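Local coordinates for rRNA adenine N-6-methyltransferase (Saccharopolyspora erythraea, PDB 6NVM), which dimethylates one adenine of 23S rRNA with S-adenosyl-L-methionine as methyl donor, which lowers ribosome affinity for macrolide, lincosamide and streptogramin B antibiotics, at residues E129-P132 with E133-F137; V150-C153 with L154-T158; Q167-F170 with A171-R174. One frame throughout, in Å; residues are numbered along the deposited sequence.

Interaction 1: residues E129-P132 with E133-F137; sequences EPPP and EPFAF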
ATOM      1  N   GLU A 129       7.415  -2.203  16.096  1.00 31.98           N
ATOM      2  CA  GLU A 129       6.405  -1.190  16.375  1.00 33.60           C
ATOM      3  C   GLU A 129       6.672   0.053  15.535  1.00 29.49           C
ATOM      4  O   GLU A 129       7.828   0.444  15.365  1.00 33.98           O
ATOM      5  CB  GLU A 129       6.418  -0.805  17.854  1.00 42.22           C
ATOM      6  CG  GLU A 129       5.794  -1.830  18.778  1.00 52.40           C
ATOM      7  CD  GLU A 129       4.274  -1.801  18.743  1.00 59.82           C
ATOM      8  OE1 GLU A 129       3.697  -0.712  18.528  1.00 61.42           O
ATOM      9  OE2 GLU A 129       3.656  -2.870  18.931  1.00 63.88           O
ATOM     10  N   PRO A 130       5.653   0.716  14.986  1.00 33.23           N
ATOM     11  CA  PRO A 130       5.906   1.974  14.292  1.00 36.13           C
ATOM     12  C   PRO A 130       6.285   3.060  15.279  1.00 35.09           C
ATOM     13  O   PRO A 130       5.910   3.002  16.463  1.00 33.61           O
ATOM     14  CB  PRO A 130       4.561   2.278  13.607  1.00 36.48           C
ATOM     15  CG  PRO A 130       3.568   1.597  14.440  1.00 32.32           C
ATOM     16  CD  PRO A 130       4.230   0.345  14.932  1.00 33.39           C
ATOM     17  N   PRO A 131       7.037   4.072  14.844  1.00 33.68           N
ATOM     18  CA  PRO A 131       7.376   5.164  15.750  1.00 34.56           C
ATOM     19  C   PRO A 131       6.159   6.022  16.046  1.00 31.87           C
ATOM     20  O   PRO A 131       5.241   6.129  15.214  1.00 32.55           O
ATOM     21  CB  PRO A 131       8.446   5.952  14.973  1.00 34.18           C
ATOM     22  CG  PRO A 131       8.207   5.617  13.552  1.00 31.75           C
ATOM     23  CD  PRO A 131       7.686   4.209  13.532  1.00 31.80           C
ATOM     24  N   PRO A 132       6.107   6.659  17.219  1.00 37.01           N
ATOM     25  CA  PRO A 132       4.916   7.443  17.578  1.00 40.45           C
ATOM     26  C   PRO A 132       4.945   8.864  17.036  1.00 41.30           C
ATOM     27  O   PRO A 132       4.474   9.801  17.686  1.00 45.62           O
ATOM     28  CB  PRO A 132       4.951   7.427  19.109  1.00 42.79           C
ATOM     29  CG  PRO A 132       6.412   7.414  19.425  1.00 44.52           C
ATOM     30  CD  PRO A 132       7.078   6.604  18.327  1.00 41.10           C
ATOM     31  N   GLU A 133       5.494   9.027  15.843  1.00 36.91           N
ATOM     32  CA  GLU A 133       5.567  10.309  15.155  1.00 34.11           C
ATOM     33  C   GLU A 133       5.383  10.046  13.667  1.00 31.03           C
ATOM     34  O   GLU A 133       5.478   8.888  13.236  1.00 29.36           O
ATOM     35  CB  GLU A 133       6.908  10.999  15.424  1.00 35.97           C
ATOM     36  CG  GLU A 133       8.115  10.151  15.022  1.00 36.13           C
ATOM     37  CD  GLU A 133       9.436  10.901  15.101  1.00 38.50           C
ATOM     38  OE1 GLU A 133       9.470  12.106  14.773  1.00 40.27           O
ATOM     39  OE2 GLU A 133      10.449  10.279  15.485  1.00 37.74           O
ATOM     40  N   PRO A 134       5.116  11.066  12.854  1.00 30.56           N
ATOM     41  CA  PRO A 134       4.986  10.831  11.412  1.00 30.75           C
ATOM     42  C   PRO A 134       6.257  10.208  10.853  1.00 29.42           C
ATOM     43  O   PRO A 134       7.367  10.515  11.292  1.00 29.33           O
ATOM     44  CB  PRO A 134       4.734  12.231  10.840  1.00 32.91           C
ATOM     45  CG  PRO A 134       4.202  13.025  11.987  1.00 36.03           C
ATOM     46  CD  PRO A 134       4.890  12.479  13.204  1.00 34.46           C
ATOM     47  N   PHE A 135       6.085   9.314   9.884  1.00 28.96           N
ATOM     48  CA  PHE A 135       7.219   8.613   9.297  1.00 29.17           C
ATOM     49  C   PHE A 135       6.803   8.072   7.940  1.00 28.09           C
ATOM     50  O   PHE A 135       5.622   8.071   7.582  1.00 28.68           O
ATOM     51  CB  PHE A 135       7.707   7.479  10.204  1.00 28.17           C
ATOM     52  CG  PHE A 135       6.817   6.263  10.182  1.00 25.85           C
ATOM     53  CD1 PHE A 135       5.627   6.255  10.883  1.00 28.04           C
ATOM     54  CD2 PHE A 135       7.173   5.135   9.453  1.00 23.65           C
ATOM     55  CE1 PHE A 135       4.791   5.137  10.861  1.00 27.75           C
ATOM     56  CE2 PHE A 135       6.345   4.012   9.429  1.00 26.14           C
ATOM     57  CZ  PHE A 135       5.153   4.022  10.137  1.00 26.55           C
ATOM     58  N   ALA A 136       7.798   7.618   7.186  1.00 25.67           N
ATOM     59  CA  ALA A 136       7.585   6.949   5.917  1.00 25.38           C
ATOM     60  C   ALA A 136       8.209   5.563   5.965  1.00 25.02           C
ATOM     61  O   ALA A 136       9.217   5.343   6.640  1.00 23.48           O
ATOM     62  CB  ALA A 136       8.185   7.751   4.757  1.00 26.32           C
ATOM     63  N   PHE A 137       7.590   4.625   5.251  1.00 25.97           N
ATOM     64  CA  PHE A 137       8.131   3.286   5.078  1.00 23.97           C
ATOM     65  C   PHE A 137       8.589   3.114   3.641  1.00 25.86           C
ATOM     66  O   PHE A 137       7.896   3.532   2.711  1.00 26.16           O
ATOM     67  CB  PHE A 137       7.091   2.207   5.404  1.00 24.33           C
ATOM     68  CG  PHE A 137       7.535   0.829   5.028  1.00 23.96           C
ATOM     69  CD1 PHE A 137       8.359   0.103   5.871  1.00 26.70           C
ATOM     70  CD2 PHE A 137       7.163   0.269   3.824  1.00 28.80           C
ATOM     71  CE1 PHE A 137       8.786  -1.165   5.532  1.00 29.87           C
ATOM     72  CE2 PHE A 137       7.585  -1.010   3.477  1.00 33.81           C
ATOM     73  CZ  PHE A 137       8.396  -1.724   4.337  1.00 31.46           C
TER

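Interaction 2: residues V150-C153 with L154-T158; sequences VDWC and LEAPT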
ATOM      1  N   VAL A 150       2.002  -4.763   3.824  1.00 27.92           N
ATOM      2  CA  VAL A 150       0.918  -3.815   3.568  1.00 27.32           C
ATOM      3  C   VAL A 150       0.066  -3.625   4.823  1.00 26.87           C
ATOM      4  O   VAL A 150      -0.244  -2.492   5.219  1.00 29.30           O
ATOM      5  CB  VAL A 150       0.077  -4.282   2.366  1.00 32.69           C
ATOM      6  CG1 VAL A 150      -1.174  -3.424   2.195  1.00 34.55           C
ATOM      7  CG2 VAL A 150       0.919  -4.239   1.104  1.00 35.72           C
ATOM      8  N   ASP A 151      -0.316  -4.728   5.480  1.00 28.48           N
ATOM      9  CA  ASP A 151      -1.105  -4.616   6.707  1.00 28.12           C
ATOM     10  C   ASP A 151      -0.345  -3.858   7.789  1.00 28.33           C
ATOM     11  O   ASP A 151      -0.936  -3.069   8.536  1.00 27.07           O
ATOM     12  CB  ASP A 151      -1.495  -5.997   7.236  1.00 27.78           C
ATOM     13  CG  ASP A 151      -2.505  -6.713   6.356  1.00 35.63           C
ATOM     14  OD1 ASP A 151      -3.210  -6.052   5.564  1.00 36.09           O
ATOM     15  OD2 ASP A 151      -2.596  -7.952   6.479  1.00 36.43           O
ATOM     16  N   TRP A 152       0.961  -4.101   7.906  1.00 28.97           N
ATOM     17  CA  TRP A 152       1.772  -3.351   8.861  1.00 28.81           C
ATOM     18  C   TRP A 152       1.630  -1.852   8.623  1.00 26.19           C
ATOM     19  O   TRP A 152       1.419  -1.073   9.561  1.00 26.83           O
ATOM     20  CB  TRP A 152       3.237  -3.786   8.746  1.00 29.42           C
ATOM     21  CG  TRP A 152       4.130  -3.251   9.827  1.00 27.42           C
ATOM     22  CD1 TRP A 152       4.561  -3.917  10.935  1.00 28.78           C
ATOM     23  CD2 TRP A 152       4.709  -1.937   9.901  1.00 27.26           C
ATOM     24  NE1 TRP A 152       5.368  -3.102  11.695  1.00 29.98           N
ATOM     25  CE2 TRP A 152       5.469  -1.882  11.083  1.00 28.75           C
ATOM     26  CE3 TRP A 152       4.649  -0.803   9.087  1.00 27.45           C
ATOM     27  CZ2 TRP A 152       6.169  -0.742  11.467  1.00 29.18           C
ATOM     28  CZ3 TRP A 152       5.348   0.328   9.471  1.00 28.14           C
ATOM     29  CH2 TRP A 152       6.097   0.348  10.647  1.00 27.73           C
ATOM     30  N   CYS A 153       1.725  -1.437   7.357  1.00 28.84           N
ATOM     31  CA  CYS A 153       1.633  -0.019   7.014  1.00 27.34           C
ATOM     32  C   CYS A 153       0.224   0.522   7.230  1.00 29.94           C
ATOM     33  O   CYS A 153       0.053   1.634   7.744  1.00 28.86           O
ATOM     34  CB  CYS A 153       2.063   0.189   5.565  1.00 28.03           C
ATOM     35  SG  CYS A 153       3.804  -0.188   5.238  1.00 29.54           S
ATOM     36  N   LEU A 154      -0.803  -0.233   6.822  1.00 28.79           N
ATOM     37  CA  LEU A 154      -2.171   0.236   7.010  1.00 27.50           C
ATOM     38  C   LEU A 154      -2.497   0.443   8.478  1.00 31.10           C
ATOM     39  O   LEU A 154      -3.302   1.318   8.817  1.00 31.30           O
ATOM     40  CB  LEU A 154      -3.159  -0.755   6.399  1.00 30.29           C
ATOM     41  CG  LEU A 154      -3.113  -0.866   4.879  1.00 31.39           C
ATOM     42  CD1 LEU A 154      -3.982  -2.028   4.428  1.00 32.83           C
ATOM     43  CD2 LEU A 154      -3.574   0.437   4.229  1.00 32.71           C
ATOM     44  N   GLU A 155      -1.876  -0.331   9.364  1.00 29.36           N
ATOM     45  CA  GLU A 155      -2.197  -0.266  10.782  1.00 32.91           C
ATOM     46  C   GLU A 155      -1.346   0.736  11.558  1.00 34.62           C
ATOM     47  O   GLU A 155      -1.624   0.971  12.737  1.00 39.57           O
ATOM     48  CB  GLU A 155      -2.060  -1.659  11.403  1.00 39.92           C
ATOM     49  CG  GLU A 155      -3.096  -2.655  10.862  1.00 50.88           C
ATOM     50  CD  GLU A 155      -3.319  -3.842  11.782  1.00 58.81           C
ATOM     51  OE1 GLU A 155      -3.329  -3.640  13.017  1.00 63.48           O
ATOM     52  OE2 GLU A 155      -3.485  -4.973  11.273  1.00 58.08           O
ATOM     53  N   ALA A 156      -0.338   1.342  10.937  1.00 30.12           N
ATOM     54  CA  ALA A 156       0.489   2.333  11.617  1.00 28.32           C
ATOM     55  C   ALA A 156      -0.195   3.696  11.586  1.00 27.09           C
ATOM     56  O   ALA A 156      -0.253   4.327  10.527  1.00 29.04           O
ATOM     57  CB  ALA A 156       1.864   2.417  10.961  1.00 25.67           C
ATOM     58  N   PRO A 157      -0.715   4.195  12.710  1.00 31.45           N
ATOM     59  CA  PRO A 157      -1.567   5.394  12.641  1.00 32.91           C
ATOM     60  C   PRO A 157      -0.839   6.667  12.237  1.00 31.22           C
ATOM     61  O   PRO A 157      -1.506   7.604  11.780  1.00 32.38           O
ATOM     62  CB  PRO A 157      -2.137   5.506  14.063  1.00 38.57           C
ATOM     63  CG  PRO A 157      -1.184   4.765  14.922  1.00 39.69           C
ATOM     64  CD  PRO A 157      -0.646   3.646  14.076  1.00 34.79           C
ATOM     65  N   THR A 158       0.484   6.747  12.388  1.00 30.43           N
ATOM     66  CA  THR A 158       1.223   7.962  12.055  1.00 30.15           C
ATOM     67  C   THR A 158       1.931   7.893  10.708  1.00 27.12           C
ATOM     68  O   THR A 158       2.639   8.842  10.350  1.00 28.45           O
ATOM     69  CB  THR A 158       2.269   8.282  13.131  1.00 29.71           C
ATOM     70  OG1 THR A 158       3.320   7.314  13.073  1.00 30.20           O
ATOM     71  CG2 THR A 158       1.658   8.298  14.537  1.00 33.96           C
TER

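Interaction 3: residues Q167-F170 with A171-R174; sequences QLEF and ARKR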
ATOM      1  N   GLN A 167       5.997  -7.771  -6.412  1.00 37.13           N
ATOM      2  CA  GLN A 167       5.720  -8.406  -7.690  1.00 40.69           C
ATOM      3  C   GLN A 167       4.733  -7.552  -8.476  1.00 36.56           C
ATOM      4  O   GLN A 167       3.896  -6.846  -7.904  1.00 35.26           O
ATOM      5  CB  GLN A 167       5.165  -9.817  -7.492  1.00 51.67           C
ATOM      6  CG  GLN A 167       6.203 -10.821  -7.023  1.00 63.18           C
ATOM      7  CD  GLN A 167       5.704 -12.252  -7.084  1.00 74.44           C
ATOM      8  OE1 GLN A 167       4.514 -12.502  -7.279  1.00 77.70           O
ATOM      9  NE2 GLN A 167       6.618 -13.202  -6.922  1.00 78.56           N
ATOM     10  N   LEU A 168       4.845  -7.615  -9.802  1.00 35.70           N
ATOM     11  CA  LEU A 168       4.033  -6.761 -10.666  1.00 38.22           C
ATOM     12  C   LEU A 168       2.542  -7.014 -10.469  1.00 39.71           C
ATOM     13  O   LEU A 168       1.752  -6.069 -10.335  1.00 38.53           O
ATOM     14  CB  LEU A 168       4.425  -6.982 -12.128  1.00 42.39           C
ATOM     15  CG  LEU A 168       3.611  -6.224 -13.180  1.00 46.80           C
ATOM     16  CD1 LEU A 168       3.696  -4.718 -12.969  1.00 44.76           C
ATOM     17  CD2 LEU A 168       4.076  -6.605 -14.583  1.00 51.58           C
ATOM     18  N   GLU A 169       2.126  -8.282 -10.467  1.00 41.16           N
ATOM     19  CA  GLU A 169       0.695  -8.567 -10.424  1.00 45.00           C
ATOM     20  C   GLU A 169       0.082  -8.138  -9.096  1.00 37.48           C
ATOM     21  O   GLU A 169      -1.052  -7.641  -9.059  1.00 34.91           O
ATOM     22  CB  GLU A 169       0.443 -10.052 -10.688  1.00 62.58           C
ATOM     23  CG  GLU A 169       0.497 -10.422 -12.165  1.00 81.12           C
ATOM     24  CD  GLU A 169      -0.516  -9.649 -12.997  1.00 93.64           C
ATOM     25  OE1 GLU A 169      -1.567  -9.255 -12.446  1.00 96.42           O
ATOM     26  OE2 GLU A 169      -0.257  -9.421 -14.198  1.00 98.99           O
ATOM     27  N   PHE A 170       0.815  -8.313  -7.996  1.00 43.27           N
ATOM     28  CA  PHE A 170       0.333  -7.835  -6.705  1.00 40.57           C
ATOM     29  C   PHE A 170       0.055  -6.339  -6.750  1.00 39.19           C
ATOM     30  O   PHE A 170      -0.988  -5.870  -6.275  1.00 35.90           O
ATOM     31  CB  PHE A 170       1.358  -8.159  -5.618  1.00 41.05           C
ATOM     32  CG  PHE A 170       0.959  -7.687  -4.252  1.00 38.58           C
ATOM     33  CD1 PHE A 170       1.202  -6.378  -3.853  1.00 36.40           C
ATOM     34  CD2 PHE A 170       0.326  -8.550  -3.369  1.00 39.30           C
ATOM     35  CE1 PHE A 170       0.826  -5.936  -2.598  1.00 35.29           C
ATOM     36  CE2 PHE A 170      -0.053  -8.121  -2.111  1.00 37.52           C
ATOM     37  CZ  PHE A 170       0.198  -6.811  -1.722  1.00 38.67           C
ATOM     38  N   ALA A 171       0.988  -5.569  -7.317  1.00 38.07           N
ATOM     39  CA  ALA A 171       0.843  -4.118  -7.343  1.00 34.49           C
ATOM     40  C   ALA A 171      -0.312  -3.691  -8.239  1.00 32.14           C
ATOM     41  O   ALA A 171      -1.020  -2.725  -7.929  1.00 32.42           O
ATOM     42  CB  ALA A 171       2.145  -3.472  -7.811  1.00 33.76           C
ATOM     43  N   ARG A 172      -0.500  -4.377  -9.368  1.00 31.89           N
ATOM     44  CA  ARG A 172      -1.591  -4.019 -10.269  1.00 35.64           C
ATOM     45  C   ARG A 172      -2.950  -4.236  -9.610  1.00 36.70           C
ATOM     46  O   ARG A 172      -3.843  -3.387  -9.718  1.00 36.11           O
ATOM     47  CB  ARG A 172      -1.490  -4.828 -11.562  1.00 45.10           C
ATOM     48  CG  ARG A 172      -0.356  -4.403 -12.486  1.00 57.94           C
ATOM     49  CD  ARG A 172      -0.543  -4.999 -13.871  1.00 74.08           C
ATOM     50  NE  ARG A 172       0.547  -4.667 -14.781  1.00 90.31           N
ATOM     51  CZ  ARG A 172       0.628  -5.099 -16.036  1.00106.38           C
ATOM     52  NH1 ARG A 172      -0.319  -5.882 -16.536  1.00112.20           N
ATOM     53  NH2 ARG A 172       1.657  -4.748 -16.795  1.00112.14           N
ATOM     54  N   LYS A 173      -3.129  -5.365  -8.925  1.00 42.79           N
ATOM     55  CA  LYS A 173      -4.410  -5.632  -8.281  1.00 50.15           C
ATOM     56  C   LYS A 173      -4.690  -4.616  -7.178  1.00 45.67           C
ATOM     57  O   LYS A 173      -5.802  -4.080  -7.081  1.00 44.24           O
ATOM     58  CB  LYS A 173      -4.435  -7.053  -7.720  1.00 63.51           C
ATOM     59  CG  LYS A 173      -5.847  -7.581  -7.487  1.00 77.54           C
ATOM     60  CD  LYS A 173      -5.865  -8.902  -6.720  1.00 86.25           C
ATOM     61  CE  LYS A 173      -5.609  -8.697  -5.232  1.00 89.40           C
ATOM     62  NZ  LYS A 173      -6.129  -9.826  -4.409  1.00 91.53           N
ATOM     63  N   ARG A 174      -3.686  -4.333  -6.339  1.00 40.63           N
ATOM     64  CA  ARG A 174      -3.892  -3.454  -5.193  1.00 35.95           C
ATOM     65  C   ARG A 174      -4.067  -1.997  -5.595  1.00 35.95           C
ATOM     66  O   ARG A 174      -4.549  -1.199  -4.786  1.00 37.94           O
ATOM     67  CB  ARG A 174      -2.717  -3.581  -4.215  1.00 39.44           C
ATOM     68  CG  ARG A 174      -2.556  -4.965  -3.586  1.00 44.40           C
ATOM     69  CD  ARG A 174      -3.751  -5.341  -2.712  1.00 49.98           C
ATOM     70  NE  ARG A 174      -3.577  -6.644  -2.065  1.00 57.06           N
ATOM     71  CZ  ARG A 174      -3.199  -6.830  -0.800  1.00 63.05           C
ATOM     72  NH1 ARG A 174      -2.948  -5.802   0.001  1.00 61.40           N
ATOM     73  NH2 ARG A 174      -3.072  -8.062  -0.325  1.00 67.93           N
TER

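Interaction 1: residues E129-P132 with E133-F137
The pyrrolidine ring of Pro131 sits over one face of the Phe135 ring, and the two side chains cross at about a right angle. Pro131 CD stands almost above the middle of the aromatic ring, 3.9 Å from the Phe135 centroid and only 9° off the ring normal. This is a CH-pi contact. Pro131 CG reaches further back along the side chain and meets Phe135 CG at 3.7 Å. Pro130 touches the far end of the same ring, where its CB lies 3.9 Å from Phe135 CZ and approaches obliquely. Phe135 holds CG between its backbone N and carbonyl carbon (chi1 76°), which turns the ring back toward Pro130 and Pro131. The chain folds round at Pro132 and Glu133 before strand 135-140 begins. Thr158 OG1 probably hydrogen-bonds the carbonyl oxygens of both Pro131 and Glu133. The Glu133 carboxylate points elsewhere and forms a salt bridge with Arg93. Phe135 is buried and also packs on Ile159 of the next strand. The side-chain contact is made by carbon atoms alone. Proline ring carbons next to nitrogen are somewhat electron-poor, so CD over the pi face probably adds a weak electrostatic attraction to dispersion.

Interaction 2: residues V150-C153 with L154-T158
Val150 O accepts the shortest hydrogen bond here, from Leu154 N at 2.8 Å. The N-H...O angle is 166°. This is an ordinary alpha-helical i to i+4 bond. Glu155 N makes the next one, to Asp151 O at 3.0 Å, but the angle falls to 140°. Its N-H also has a weak bond to Trp152 O. Ala156 N bonds Cys153 O at 3.2 Å, an i to i+3 bond.

The side chains follow the same spiral. Val150 and Leu154 lie side by side and point the same way. Val150 CG1, anti to its own backbone nitrogen (chi1 172°), meets Leu154 CD1 at 3.8 Å. Leu154 CG also lies 3.3 Å from Val150 O, so the leucine branch partly covers that carbonyl. Glu155 CG rests against Asp151 O in a similar way. Its carboxylate stays apart from that of Asp151, with 5.7 Å between Glu155 OE2 and Asp151 OD2. These like charges would probably repel only mildly.

On another side of the helix, Ala156 CB comes obliquely to Trp152 CZ3 at 4.3 Å, a loose contact. The indole is fixed elsewhere: Trp152 NE1 bonds Ala128 O, and the ring meets that of Phe125. Cys153 faces the sheet, on Ile159 and Ala162 of strand 159-167, while Leu154 packs on Phe192 and Trp194 of strand 192-200. The whole is the C-terminal end of the crossover helix, with the turn after it, in a beta-alpha-beta unit made of strand 135-140, helix 146-155 and strand 159-167. Such units build the Rossmann-like fold of class I methyltransferases.

Interaction 3: residues Q167-F170 with A171-R174
Phe170 carries CG opposite its backbone N (chi1 179°), which swings the ring toward the next turn of the helix, and a bend about the CB-CG bond of Arg174 (chi2 -64°) folds that side chain back onto it. The arginine crosses the ring in two places. Its CG lies over one face near the rim, 3.9 Å from the Phe170 centroid, in a CH-pi contact. Further out, Phe170 CZ sits over the centre of the Arg174 guanidinium, 3.5 Å from CZ of Arg174. The two planes are 41° apart, so this is a tilted contact and not a flat stack. Arg174 NE is buried here and has no partner in the model. A sulfate ion, probably from the crystallisation liquor, lies near this arginine.

Arg172 runs extended on another side of the helix. Leu168 CD1 touches Arg172 NE at 3.6 Å, and Leu168 CD2 lies over one guanidinium face. Glu169 OE2 is 4.2 Å from Arg172 NH1 and well out of the guanidinium plane, so any attraction is probably one of nearby charges alone.

Four i to i+4 backbone bonds hold these first turns, starting with Ala171 N to the carbonyl of the N-cap residue Gln167. Helix 168-175 directly follows strand 159-167. Phe170 and Arg174 pack against Val150 of helix 146-155 and Met216 of strand 213-220. Leu168 and Arg172 both reach Phe196 of strand 192-200.

The three contacts come in series along the chain, within one Rossmann-like methyltransferase domain. Interaction 1 leads into strand 135-140, interaction 2 closes helix 146-155, and interaction 3 opens helix 168-175 after strand 159-167. Interactions 1 and 2 have centres about 9 Å apart and touch; Phe137 CD2 lies 3.7 Å from Cys153 SG. Interactions 2 and 3 have centres about 18 Å apart but still meet, with Val150 CG2 3.9 Å from Phe170 CZ. Interactions 1 and 3 have centres about 25 Å apart, on opposite sides of the chain's centre, and do not touch. The crossover helix 146-155 packs on the central sheet and so ties the start of strand 135-140 to helix 168-175.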